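Local coordinates for protein carbon monoxide dehydrogenase (Thermococcus sp. AM4, PDB 6T7J) that probably catalyses the reversible oxidation of carbon monoxide to carbon dioxide, as a homodimeric iron-sulfur enzyme captured here without nickel in its active-site cluster, at residues V9-V14 with L23-E28; S15-V20 with F322-L327; P432-L437 with D537-D542; I530-L535 with L546-S551; I374-N377 with E383-K386. One frame throughout, in Å; residues are numbered along the deposited sequence.

Contact 1 of 5, residues V9-V14 with L23-E28; sequences VPAKGV and LIEKAE
The carboxylates of E28 and E25 are the flat groups that face V9 and A11, and each is met at an oxygen rather than by a second stacked plane. E28 OE2 accepts the backbone N-H of V9 at 2.7 Å between OE2 and N, a straight bond (169°) that arrives nearly along the C-O axis. E28 and V9 cross at about a right angle, and the bend of the glutamate at chi2 (-148°) brings its carboxylate to the V9 amide. At E25 the methyl of A11 lies against both oxygen and chain, with A11 CB 3.7 Å from E25 OE1. Between the two glutamates I24 points toward the loop. Its CD1 meets V14 CG1 tip to tip at 3.6 Å, and its CG2 lies 4.1 Å from V9 CB. W36 of helix 35-42 packs on V9, V14 and I24 alike. E28 OE2 is also hydrogen-bonded to H37 NE2. With an alanine in place of E28, the V9 amide and H37 would probably lose their shared acceptor, and the loop would be freer to move off the helix. One carboxylate oxygen thus ties the loop, helix 20-30 and helix 35-42 together.

Contact 2 of 5, residues S15-V20 with F322-L327; sequences SATKGV and FLMQEL. With MSK (Broken Fe4S4 cluster), chain F.
The unusual thing about the segment that packs M324 and L327 on V20 is what it does at its other end: F322 lies against the broken iron-sulfur cluster, its CB 3.6 Å from sulfur S4. No hydrogen bond crosses, and the closest contacts are between apolar groups; T17 OG1 only comes within 4.4 Å of M324 SD. V20 offers both its methyls: CG1 meets L327 CD1 at 3.6 Å, while CG2 meets the M324 methyl, CE, at 4.1 Å. Both partners cross the valine at about a right angle. The methionine gets there by bending at its last torsion (chi3 74°), which turns CE onto V20. Ahead of the valine the loop is held by its own hydroxyls: S15 OG accepts from T17 N at 3.0 Å, an ST turn, and from T17 OG1. A type II turn then runs from T17 to V20, with G19 as N-cap of helix 20-30. F322 O takes Q325 N and Q325 NE2 from opposite faces of its plane. M60 of the second subunit packs on F322. Residues 322-327 run from strand 318-320 into helix 325-330, with W36 of helix 35-42 covering V20 and L327, and M488 of helix 480-489 on T17 and M324.

Contact 3 of 5, residues P432-L437 with D537-D542; sequences PLINAL and DALGVD
I434 and L539 slide past each other in opposite directions where two helices flanking a Rossmann-like parallel sheet (strand order 3-2-1-4-5-6) come together. The isoleucine sits on helix 431-439, which leads into strand 444-448. The leucine comes just beyond the end of helix 525-538. Because the two side chains run past one another, the isoleucine uses two separate branches. CG2, anti to the backbone N, touches L539 CD2 at 3.6 Å. The longer branch, with CG1 beside the backbone N (chi1 -74°), carries CD1 to L539 CG at 3.9 Å and to the methyl of A538, the last helical residue, so that I434 is set against two successive residues of the helix end.

No hydrogen bond crosses between the segments, and the interface is a small apolar one. The chain of 537-542 turns away at once: G540, with its positive phi, closes helix 525-538 in a Schellman motif. D542 then lies well off the contact and forms a salt bridge with R179. Deeper in, L535 of helix 525-538 packs on L433, I434 and L437 and carries the apolar layer on toward the sheet, whereas A538 lies on the outer, exposed side and L539 has a bound butanediol, probably from the crystallisation liquor, about 4 Å from its side chain. The shortest approach is I434 CD1 to A538 CB, 3.5 Å.

Contact 4 of 5, residues I530-L535 with L546-S551; sequences IALGAL and LPAAGS
The helix that carries L532 and L535 lies over the chain leading into strand 548-552, with backbones nearest at L532 and L546, whose CA atoms are 7.8 Å apart. The chain then passes through an inverse gamma turn centred on P547 and straightens into the strand. L546 does most of the touching. Its CG stands beside the backbone N (chi1 -63°), and its CD1 goes in between the two helix leucines. That methyl is 3.8 Å from L532 CD2 and 3.9 Å from L535 CB. It also rests on the helix backbone, with L532 O 3.6 Å from L546 CD1. The other methyl, CD2, lies along L535 near CB. L532 and L546 cross obliquely, and the tip of L532 also reaches the strand, where its CD2 meets A548 CB at 3.9 Å. An alanine at L546 would probably open a gap between L532 and L535 and strip the helix of most of its hold on this chain.

The side-chain contacts across the segments are all apolar, no hydrogen bond crosses, and three of the four touching residues are buried. L535 also packs on I445 of strand 444-448 and on helix 431-439. Strand 548-552 bonds through its backbone to strands 444-448 and 574-576, so it lies inside the sheet. The helix links edge strand 516-518 to this inner strand, a beta-alpha-beta crossover of a Rossmann-like fold.

Contact 5 of 5, residues I374-N377 with E383-K386; sequences IEFN and EIAK
I384 meets all four of I374, E375, F376 and N377, where the loop joining edge strand 372-373 of a six-stranded parallel sheet to helix 381-395 folds back on that helix. The contact is packed around I384 CG2 and opens to solvent toward N377 and the E375 side chain. CG2 stands anti to the backbone N, while CG1 lies beside that nitrogen (chi1 -49°), so the two branches spread over different parts of the loop. On the packed side CG2 meets I374 CG2 at 3.7 Å, the two isoleucines sliding past each other in opposite directions. The same methyl lies 3.9 Å from the backbone O of E375 and approaches the phenylalanine ring slantwise, with F376 CD1 4.0 Å away. F376 holds its CG anti to the backbone N (chi1 -168°), which brings the ring round beside I384. Beyond I384 the ring also packs on L273 of helix 271-281 and on Y122, and I374 continues down helix 381-395 to I388 and I391.

The solvent side is polar and exposed. N377 crosses I384 at about a right angle, its OD1 3.9 Å from I384 CG1. The E375 side chain points off the helix, and its OE1 is hydrogen-bonded to H373 NE2. Backbone bonds from I374 to T361 and from F376 to T362 keep the loop beside the neighbouring strand. No hydrogen bond joins the two segments, so between them the hold is van der Waals contact centred on I384.

In the fold
Contacts 2 and 4 are buried, contacts 1 and 5 lie at the surface, and contact 3 is partly buried. Contacts 1 and 2 adjoin: L23 and I24 of helix 20-30 pack on L327, bringing the N-terminal region against the helix that follows F322 of the cluster pocket. Contacts 3 and 4 share helix 525-538, contact 4 reaching strand 548-552 of the sheet, and they also meet through L539 with L546. Contact 5 stands apart beside the edge of the other parallel sheet, about 17 Å from contact 2 between nearest atoms. A hydrogen bond crosses between segments in contact 1 alone; the other four rest on apolar side chains.

Contact 1 of 5, residues V9-V14 with L23-E28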
# COMPACT_ATOMS: atom_id res chain seq x y z
N VAL A 9 -35.53 -5.93 1.42
CA VAL A 9 -34.80 -6.82 0.53
C VAL A 9 -35.74 -7.95 0.11
O VAL A 9 -36.20 -8.71 0.98
CB VAL A 9 -33.54 -7.39 1.21
CG1 VAL A 9 -32.89 -8.45 0.33
CG2 VAL A 9 -32.57 -6.26 1.51
N PRO A 10 -36.07 -8.08 -1.18
CA PRO A 10 -36.86 -9.24 -1.62
C PRO A 10 -36.16 -10.54 -1.28
O PRO A 10 -35.23 -10.97 -1.98
CB PRO A 10 -36.98 -9.03 -3.14
CG PRO A 10 -35.86 -8.10 -3.49
CD PRO A 10 -35.69 -7.21 -2.30
N ALA A 11 -36.60 -11.19 -0.20
CA ALA A 11 -35.83 -12.26 0.42
C ALA A 11 -35.98 -13.60 -0.29
O ALA A 11 -35.07 -14.44 -0.18
CB ALA A 11 -36.23 -12.42 1.89
N LYS A 12 -37.07 -13.84 -1.01
CA LYS A 12 -37.28 -15.17 -1.58
C LYS A 12 -36.30 -15.47 -2.71
O LYS A 12 -36.06 -16.64 -3.01
CB LYS A 12 -38.71 -15.32 -2.08
CG LYS A 12 -39.33 -16.67 -1.72
CD LYS A 12 -39.08 -17.01 -0.25
CE LYS A 12 -39.34 -18.48 0.03
NZ LYS A 12 -38.92 -18.86 1.41
N GLY A 13 -35.72 -14.45 -3.34
CA GLY A 13 -34.74 -14.67 -4.39
C GLY A 13 -33.39 -14.07 -4.08
O GLY A 13 -32.57 -13.88 -4.98
N VAL A 14 -33.14 -13.79 -2.80
CA VAL A 14 -31.90 -13.11 -2.42
C VAL A 14 -30.72 -14.08 -2.40
O VAL A 14 -29.58 -13.66 -2.64
CB VAL A 14 -32.08 -12.41 -1.06
CG1 VAL A 14 -32.16 -13.42 0.07
CG2 VAL A 14 -30.93 -11.44 -0.81
N LEU A 23 -33.74 -15.27 7.80
CA LEU A 23 -33.00 -14.41 8.71
C LEU A 23 -32.96 -12.97 8.23
O LEU A 23 -32.96 -12.04 9.05
CB LEU A 23 -31.59 -14.95 8.92
CG LEU A 23 -31.41 -15.90 10.10
CD1 LEU A 23 -32.58 -16.87 10.24
CD2 LEU A 23 -30.11 -16.66 9.95
N ILE A 24 -32.95 -12.74 6.91
CA ILE A 24 -33.09 -11.38 6.41
C ILE A 24 -34.45 -10.81 6.81
O ILE A 24 -34.55 -9.64 7.23
CB ILE A 24 -32.88 -11.34 4.88
CG1 ILE A 24 -31.45 -11.74 4.54
CG2 ILE A 24 -33.18 -9.95 4.33
CD1 ILE A 24 -31.16 -11.76 3.06
N GLU A 25 -35.50 -11.62 6.72
CA GLU A 25 -36.82 -11.13 7.13
C GLU A 25 -36.89 -10.90 8.64
O GLU A 25 -37.54 -9.96 9.10
CB GLU A 25 -37.90 -12.11 6.70
CG GLU A 25 -37.78 -12.54 5.29
CD GLU A 25 -38.67 -13.69 5.05
OE1 GLU A 25 -38.44 -14.46 4.08
OE2 GLU A 25 -39.69 -13.76 5.78
N LYS A 26 -36.23 -11.77 9.42
CA LYS A 26 -36.17 -11.55 10.87
C LYS A 26 -35.46 -10.24 11.19
O LYS A 26 -35.90 -9.48 12.06
CB LYS A 26 -35.48 -12.72 11.55
CG LYS A 26 -35.41 -12.61 13.06
CD LYS A 26 -34.88 -13.89 13.68
CE LYS A 26 -35.06 -13.88 15.19
NZ LYS A 26 -34.33 -12.75 15.83
N ALA A 27 -34.35 -9.96 10.50
CA ALA A 27 -33.66 -8.69 10.67
C ALA A 27 -34.56 -7.52 10.33
O ALA A 27 -34.56 -6.50 11.02
CB ALA A 27 -32.40 -8.66 9.81
N GLU A 28 -35.35 -7.65 9.25
CA GLU A 28 -36.26 -6.58 8.87
C GLU A 28 -37.31 -6.33 9.95
O GLU A 28 -37.56 -5.19 10.34
CB GLU A 28 -36.93 -6.90 7.54
CG GLU A 28 -35.97 -6.93 6.37
CD GLU A 28 -36.62 -6.48 5.08
OE1 GLU A 28 -37.85 -6.29 5.08
OE2 GLU A 28 -35.89 -6.32 4.08

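Contact 2 of 5, residues S15-V20 with F322-L327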
# COMPACT_ATOMS: atom_id res chain seq x y z
N SER A 15 -30.95 -15.36 -2.12
CA SER A 15 -29.85 -16.27 -1.86
C SER A 15 -30.18 -17.66 -2.39
O SER A 15 -31.33 -17.97 -2.72
CB SER A 15 -29.53 -16.34 -0.36
OG SER A 15 -28.83 -17.53 -0.05
N ALA A 16 -29.15 -18.50 -2.47
CA ALA A 16 -29.27 -19.87 -2.94
C ALA A 16 -29.06 -20.90 -1.83
O ALA A 16 -29.15 -22.10 -2.10
CB ALA A 16 -28.27 -20.13 -4.07
N THR A 17 -28.79 -20.46 -0.61
CA THR A 17 -28.65 -21.36 0.53
C THR A 17 -29.84 -21.20 1.45
O THR A 17 -30.27 -20.07 1.74
CB THR A 17 -27.35 -21.09 1.29
OG1 THR A 17 -27.23 -19.69 1.57
CG2 THR A 17 -26.15 -21.53 0.47
N LYS A 18 -30.39 -22.32 1.91
CA LYS A 18 -31.59 -22.30 2.72
C LYS A 18 -31.31 -21.67 4.08
O LYS A 18 -30.31 -21.98 4.73
CB LYS A 18 -32.14 -23.72 2.90
CG LYS A 18 -32.47 -24.43 1.59
CD LYS A 18 -33.63 -23.76 0.88
CE LYS A 18 -33.80 -24.30 -0.54
NZ LYS A 18 -33.27 -23.35 -1.56
N GLY A 19 -32.20 -20.77 4.51
CA GLY A 19 -32.09 -20.10 5.79
C GLY A 19 -31.75 -18.63 5.71
O GLY A 19 -32.03 -17.89 6.66
N VAL A 20 -31.14 -18.19 4.61
CA VAL A 20 -30.74 -16.79 4.49
C VAL A 20 -31.96 -15.88 4.42
O VAL A 20 -32.01 -14.82 5.05
CB VAL A 20 -29.82 -16.60 3.27
CG1 VAL A 20 -29.55 -15.13 3.02
CG2 VAL A 20 -28.51 -17.36 3.48
N PHE A 322 -19.30 -15.47 4.01
CA PHE A 322 -19.13 -14.04 4.24
C PHE A 322 -20.44 -13.35 4.59
O PHE A 322 -20.67 -12.97 5.74
CB PHE A 322 -18.49 -13.40 3.01
CG PHE A 322 -18.26 -11.92 3.13
CD1 PHE A 322 -17.52 -11.41 4.18
CD2 PHE A 322 -18.78 -11.05 2.19
CE1 PHE A 322 -17.31 -10.05 4.29
CE2 PHE A 322 -18.57 -9.69 2.30
CZ PHE A 322 -17.83 -9.19 3.35
N LEU A 323 -21.33 -13.22 3.60
CA LEU A 323 -22.56 -12.45 3.75
C LEU A 323 -23.50 -13.02 4.81
O LEU A 323 -24.55 -12.44 5.08
CB LEU A 323 -23.29 -12.37 2.41
CG LEU A 323 -22.71 -11.33 1.45
CD1 LEU A 323 -23.42 -11.37 0.11
CD2 LEU A 323 -22.80 -9.94 2.07
N MET A 324 -23.13 -14.14 5.42
CA MET A 324 -23.95 -14.75 6.44
C MET A 324 -23.52 -14.40 7.86
O MET A 324 -24.27 -14.70 8.80
CB MET A 324 -23.97 -16.28 6.28
CG MET A 324 -24.55 -16.73 4.95
SD MET A 324 -24.38 -18.50 4.65
CE MET A 324 -25.62 -19.15 5.77
N GLN A 325 -22.36 -13.75 8.04
CA GLN A 325 -21.88 -13.47 9.39
C GLN A 325 -22.92 -12.69 10.20
O GLN A 325 -23.32 -13.12 11.29
CB GLN A 325 -20.55 -12.71 9.34
CG GLN A 325 -20.52 -11.45 8.49
CD GLN A 325 -19.12 -10.86 8.38
OE1 GLN A 325 -18.61 -10.26 9.33
NE2 GLN A 325 -18.50 -11.04 7.22
N GLU A 326 -23.40 -11.57 9.66
CA GLU A 326 -24.49 -10.83 10.28
C GLU A 326 -25.65 -11.76 10.63
O GLU A 326 -26.13 -11.78 11.77
CB GLU A 326 -24.99 -9.73 9.35
CG GLU A 326 -24.29 -8.40 9.50
CD GLU A 326 -24.65 -7.45 8.38
OE1 GLU A 326 -24.79 -7.92 7.24
OE2 GLU A 326 -24.81 -6.24 8.65
N LEU A 327 -26.09 -12.56 9.65
CA LEU A 327 -27.25 -13.42 9.86
C LEU A 327 -27.03 -14.37 11.03
O LEU A 327 -27.99 -14.71 11.73
CB LEU A 327 -27.55 -14.20 8.58
CG LEU A 327 -27.85 -13.33 7.36
CD1 LEU A 327 -27.89 -14.17 6.09
CD2 LEU A 327 -29.16 -12.57 7.55
S1 MSK F . -13.16 -15.01 3.87
S3 MSK F . -11.75 -13.24 1.23
S4 MSK F . -15.14 -13.07 1.75
S5 MSK F . -13.46 -15.95 0.84
FE1 MSK F . -11.02 -15.63 3.46
FE2 MSK F . -14.82 -15.17 2.25
FE3 MSK F . -13.69 -13.69 0.24
FE4 MSK F . -13.28 -13.00 2.83

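Contact 3 of 5, residues P432-L437 with D537-D542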
# COMPACT_ATOMS: atom_id res chain seq x y z
N PRO A 432 -3.29 -42.37 -11.79
CA PRO A 432 -4.70 -42.64 -12.15
C PRO A 432 -5.47 -41.42 -12.63
O PRO A 432 -6.20 -41.51 -13.63
CB PRO A 432 -5.29 -43.22 -10.86
CG PRO A 432 -4.30 -42.92 -9.79
CD PRO A 432 -2.97 -42.88 -10.45
N LEU A 433 -5.33 -40.27 -11.96
CA LEU A 433 -6.03 -39.07 -12.42
C LEU A 433 -5.47 -38.57 -13.74
O LEU A 433 -6.22 -38.05 -14.58
CB LEU A 433 -5.97 -37.97 -11.37
CG LEU A 433 -6.64 -36.66 -11.78
CD1 LEU A 433 -7.65 -36.20 -10.75
CD2 LEU A 433 -5.59 -35.58 -12.02
N ILE A 434 -4.16 -38.70 -13.96
CA ILE A 434 -3.58 -38.33 -15.24
C ILE A 434 -4.15 -39.20 -16.35
O ILE A 434 -4.46 -38.71 -17.45
CB ILE A 434 -2.04 -38.42 -15.17
CG1 ILE A 434 -1.48 -37.25 -14.37
CG2 ILE A 434 -1.44 -38.46 -16.57
CD1 ILE A 434 -0.02 -36.99 -14.60
N ASN A 435 -4.31 -40.50 -16.09
CA ASN A 435 -4.93 -41.39 -17.07
C ASN A 435 -6.38 -41.00 -17.31
O ASN A 435 -6.86 -41.06 -18.45
CB ASN A 435 -4.83 -42.84 -16.60
CG ASN A 435 -3.40 -43.31 -16.45
OD1 ASN A 435 -3.06 -44.02 -15.50
ND2 ASN A 435 -2.54 -42.92 -17.39
N ALA A 436 -7.10 -40.62 -16.25
CA ALA A 436 -8.48 -40.19 -16.41
C ALA A 436 -8.58 -38.92 -17.24
O ALA A 436 -9.55 -38.73 -17.99
CB ALA A 436 -9.13 -39.99 -15.05
N LEU A 437 -7.61 -38.02 -17.10
CA LEU A 437 -7.60 -36.81 -17.92
C LEU A 437 -7.24 -37.12 -19.37
O LEU A 437 -7.80 -36.53 -20.29
CB LEU A 437 -6.61 -35.79 -17.34
CG LEU A 437 -6.99 -35.10 -16.03
CD1 LEU A 437 -5.77 -34.40 -15.43
CD2 LEU A 437 -8.12 -34.11 -16.24
N ASP A 537 4.02 -30.76 -14.19
CA ASP A 537 5.36 -31.34 -14.13
C ASP A 537 5.33 -32.83 -14.47
O ASP A 537 6.24 -33.34 -15.12
CB ASP A 537 5.98 -31.11 -12.76
CG ASP A 537 6.89 -29.90 -12.73
OD1 ASP A 537 7.30 -29.44 -13.82
OD2 ASP A 537 7.19 -29.40 -11.62
N ALA A 538 4.27 -33.53 -14.05
CA ALA A 538 4.19 -34.96 -14.34
C ALA A 538 4.04 -35.22 -15.83
O ALA A 538 4.54 -36.22 -16.34
CB ALA A 538 3.04 -35.59 -13.56
N LEU A 539 3.36 -34.32 -16.54
CA LEU A 539 3.12 -34.47 -17.97
C LEU A 539 4.20 -33.82 -18.83
O LEU A 539 4.09 -33.85 -20.06
CB LEU A 539 1.75 -33.88 -18.33
CG LEU A 539 0.55 -34.53 -17.62
CD1 LEU A 539 -0.58 -33.53 -17.43
CD2 LEU A 539 0.06 -35.74 -18.40
N GLY A 540 5.24 -33.25 -18.21
CA GLY A 540 6.29 -32.58 -18.95
C GLY A 540 5.77 -31.36 -19.68
O GLY A 540 6.08 -31.13 -20.86
N VAL A 541 4.98 -30.56 -18.97
CA VAL A 541 4.07 -29.59 -19.57
C VAL A 541 4.04 -28.35 -18.68
O VAL A 541 4.35 -28.43 -17.49
CB VAL A 541 2.68 -30.27 -19.75
CG1 VAL A 541 1.55 -29.29 -19.76
CG2 VAL A 541 2.65 -31.11 -21.02
N ASP A 542 3.72 -27.20 -19.27
CA ASP A 542 3.52 -26.01 -18.45
C ASP A 542 2.10 -25.99 -17.88
O ASP A 542 1.19 -26.64 -18.39
CB ASP A 542 3.79 -24.74 -19.25
CG ASP A 542 4.02 -23.53 -18.36
OD1 ASP A 542 4.29 -23.71 -17.16
OD2 ASP A 542 3.94 -22.39 -18.87

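Contact 4 of 5, residues I530-L535 with L546-S551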
# COMPACT_ATOMS: atom_id res chain seq x y z
N ILE A 530 -0.03 -25.79 -6.20
CA ILE A 530 0.80 -26.99 -6.10
C ILE A 530 0.23 -28.09 -6.99
O ILE A 530 0.95 -28.68 -7.80
CB ILE A 530 0.92 -27.45 -4.64
CG1 ILE A 530 1.69 -26.41 -3.83
CG2 ILE A 530 1.63 -28.79 -4.56
CD1 ILE A 530 3.10 -26.16 -4.34
N ALA A 531 -1.08 -28.34 -6.89
CA ALA A 531 -1.70 -29.42 -7.64
C ALA A 531 -1.42 -29.28 -9.13
O ALA A 531 -0.79 -30.16 -9.74
CB ALA A 531 -3.21 -29.44 -7.38
N LEU A 532 -1.86 -28.17 -9.73
CA LEU A 532 -1.53 -27.88 -11.12
C LEU A 532 -0.04 -28.02 -11.36
O LEU A 532 0.39 -28.70 -12.31
CB LEU A 532 -2.01 -26.48 -11.49
CG LEU A 532 -3.51 -26.22 -11.29
CD1 LEU A 532 -3.81 -24.73 -11.35
CD2 LEU A 532 -4.32 -26.98 -12.32
N GLY A 533 0.78 -27.43 -10.49
CA GLY A 533 2.22 -27.51 -10.66
C GLY A 533 2.71 -28.94 -10.72
O GLY A 533 3.59 -29.27 -11.52
N ALA A 534 2.13 -29.81 -9.90
CA ALA A 534 2.47 -31.23 -9.98
C ALA A 534 2.02 -31.80 -11.32
O ALA A 534 2.82 -32.41 -12.05
CB ALA A 534 1.82 -31.99 -8.82
N LEU A 535 0.76 -31.58 -11.69
CA LEU A 535 0.22 -32.12 -12.93
C LEU A 535 1.07 -31.72 -14.12
O LEU A 535 1.61 -32.57 -14.84
CB LEU A 535 -1.22 -31.64 -13.12
CG LEU A 535 -2.33 -32.45 -12.44
CD1 LEU A 535 -3.64 -32.23 -13.17
CD2 LEU A 535 -1.98 -33.93 -12.39
N LEU A 546 -2.36 -27.17 -19.33
CA LEU A 546 -3.29 -28.09 -18.69
C LEU A 546 -4.73 -27.77 -19.09
O LEU A 546 -5.08 -26.60 -19.29
CB LEU A 546 -3.16 -28.03 -17.17
CG LEU A 546 -1.83 -28.43 -16.53
CD1 LEU A 546 -1.90 -28.27 -15.02
CD2 LEU A 546 -1.45 -29.86 -16.90
N PRO A 547 -5.57 -28.79 -19.23
CA PRO A 547 -7.02 -28.54 -19.40
C PRO A 547 -7.64 -28.16 -18.05
O PRO A 547 -8.21 -28.96 -17.32
CB PRO A 547 -7.54 -29.88 -19.92
CG PRO A 547 -6.59 -30.89 -19.36
CD PRO A 547 -5.24 -30.23 -19.29
N ALA A 548 -7.52 -26.87 -17.72
CA ALA A 548 -7.92 -26.41 -16.40
C ALA A 548 -8.34 -24.95 -16.48
O ALA A 548 -8.04 -24.24 -17.44
CB ALA A 548 -6.79 -26.58 -15.37
N ALA A 549 -9.04 -24.51 -15.43
CA ALA A 549 -9.47 -23.13 -15.31
C ALA A 549 -9.65 -22.79 -13.84
O ALA A 549 -9.67 -23.67 -12.98
CB ALA A 549 -10.77 -22.88 -16.09
N GLY A 550 -9.77 -21.49 -13.56
CA GLY A 550 -10.12 -21.03 -12.23
C GLY A 550 -11.26 -20.05 -12.32
O GLY A 550 -11.55 -19.50 -13.38
N SER A 551 -11.91 -19.82 -11.18
CA SER A 551 -13.05 -18.91 -11.19
C SER A 551 -13.27 -18.30 -9.81
O SER A 551 -13.13 -18.99 -8.80
CB SER A 551 -14.33 -19.62 -11.65
OG SER A 551 -15.46 -19.08 -11.00

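Contact 5 of 5, residues I374-N377 with E383-K386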
# COMPACT_ATOMS: atom_id res chain seq x y z
N ILE A 374 -9.95 -8.73 23.71
CA ILE A 374 -9.14 -9.61 24.55
C ILE A 374 -7.99 -10.08 23.68
O ILE A 374 -8.10 -11.05 22.91
CB ILE A 374 -9.95 -10.79 25.11
CG1 ILE A 374 -11.05 -10.26 26.04
CG2 ILE A 374 -9.05 -11.75 25.87
CD1 ILE A 374 -12.29 -11.09 26.04
N GLU A 375 -6.86 -9.38 23.77
CA GLU A 375 -5.77 -9.57 22.83
C GLU A 375 -5.13 -10.94 23.00
O GLU A 375 -4.78 -11.34 24.11
CB GLU A 375 -4.72 -8.47 23.00
CG GLU A 375 -3.78 -8.32 21.82
CD GLU A 375 -3.41 -6.88 21.54
OE1 GLU A 375 -4.33 -6.05 21.36
OE2 GLU A 375 -2.20 -6.57 21.48
N PHE A 376 -4.97 -11.64 21.88
CA PHE A 376 -4.40 -12.98 21.87
C PHE A 376 -2.90 -12.91 21.62
O PHE A 376 -2.43 -12.12 20.80
CB PHE A 376 -5.07 -13.84 20.80
CG PHE A 376 -4.75 -15.30 20.89
CD1 PHE A 376 -5.44 -16.12 21.77
CD2 PHE A 376 -3.77 -15.86 20.09
CE1 PHE A 376 -5.16 -17.47 21.85
CE2 PHE A 376 -3.48 -17.21 20.17
CZ PHE A 376 -4.18 -18.02 21.05
N ASN A 377 -2.15 -13.74 22.34
CA ASN A 377 -0.72 -13.89 22.14
C ASN A 377 -0.35 -15.36 22.30
O ASN A 377 -1.02 -16.10 23.03
CB ASN A 377 0.10 -13.01 23.09
CG ASN A 377 0.05 -13.51 24.52
OD1 ASN A 377 -0.99 -13.98 24.99
ND2 ASN A 377 1.17 -13.40 25.23
N GLU A 383 -4.47 -19.87 28.19
CA GLU A 383 -5.13 -19.06 29.21
C GLU A 383 -6.12 -18.07 28.59
O GLU A 383 -7.25 -17.92 29.07
CB GLU A 383 -4.09 -18.33 30.06
CG GLU A 383 -3.36 -19.22 31.05
CD GLU A 383 -2.03 -19.73 30.53
OE1 GLU A 383 -1.07 -19.83 31.32
OE2 GLU A 383 -1.94 -20.03 29.32
N ILE A 384 -5.70 -17.40 27.51
CA ILE A 384 -6.60 -16.46 26.83
C ILE A 384 -7.79 -17.20 26.24
O ILE A 384 -8.93 -16.72 26.30
CB ILE A 384 -5.83 -15.67 25.76
CG1 ILE A 384 -4.53 -15.10 26.33
CG2 ILE A 384 -6.69 -14.56 25.19
CD1 ILE A 384 -4.72 -13.87 27.18
N ALA A 385 -7.55 -18.38 25.65
CA ALA A 385 -8.65 -19.15 25.08
C ALA A 385 -9.64 -19.59 26.16
O ALA A 385 -10.86 -19.52 25.95
CB ALA A 385 -8.10 -20.36 24.33
N LYS A 386 -9.13 -20.04 27.31
CA LYS A 386 -9.99 -20.39 28.43
C LYS A 386 -10.83 -19.19 28.86
O LYS A 386 -12.04 -19.31 29.06
CB LYS A 386 -9.15 -20.89 29.60
CG LYS A 386 -8.76 -22.36 29.54
CD LYS A 386 -8.16 -22.79 30.87
CE LYS A 386 -7.71 -24.24 30.84
NZ LYS A 386 -7.46 -24.75 32.22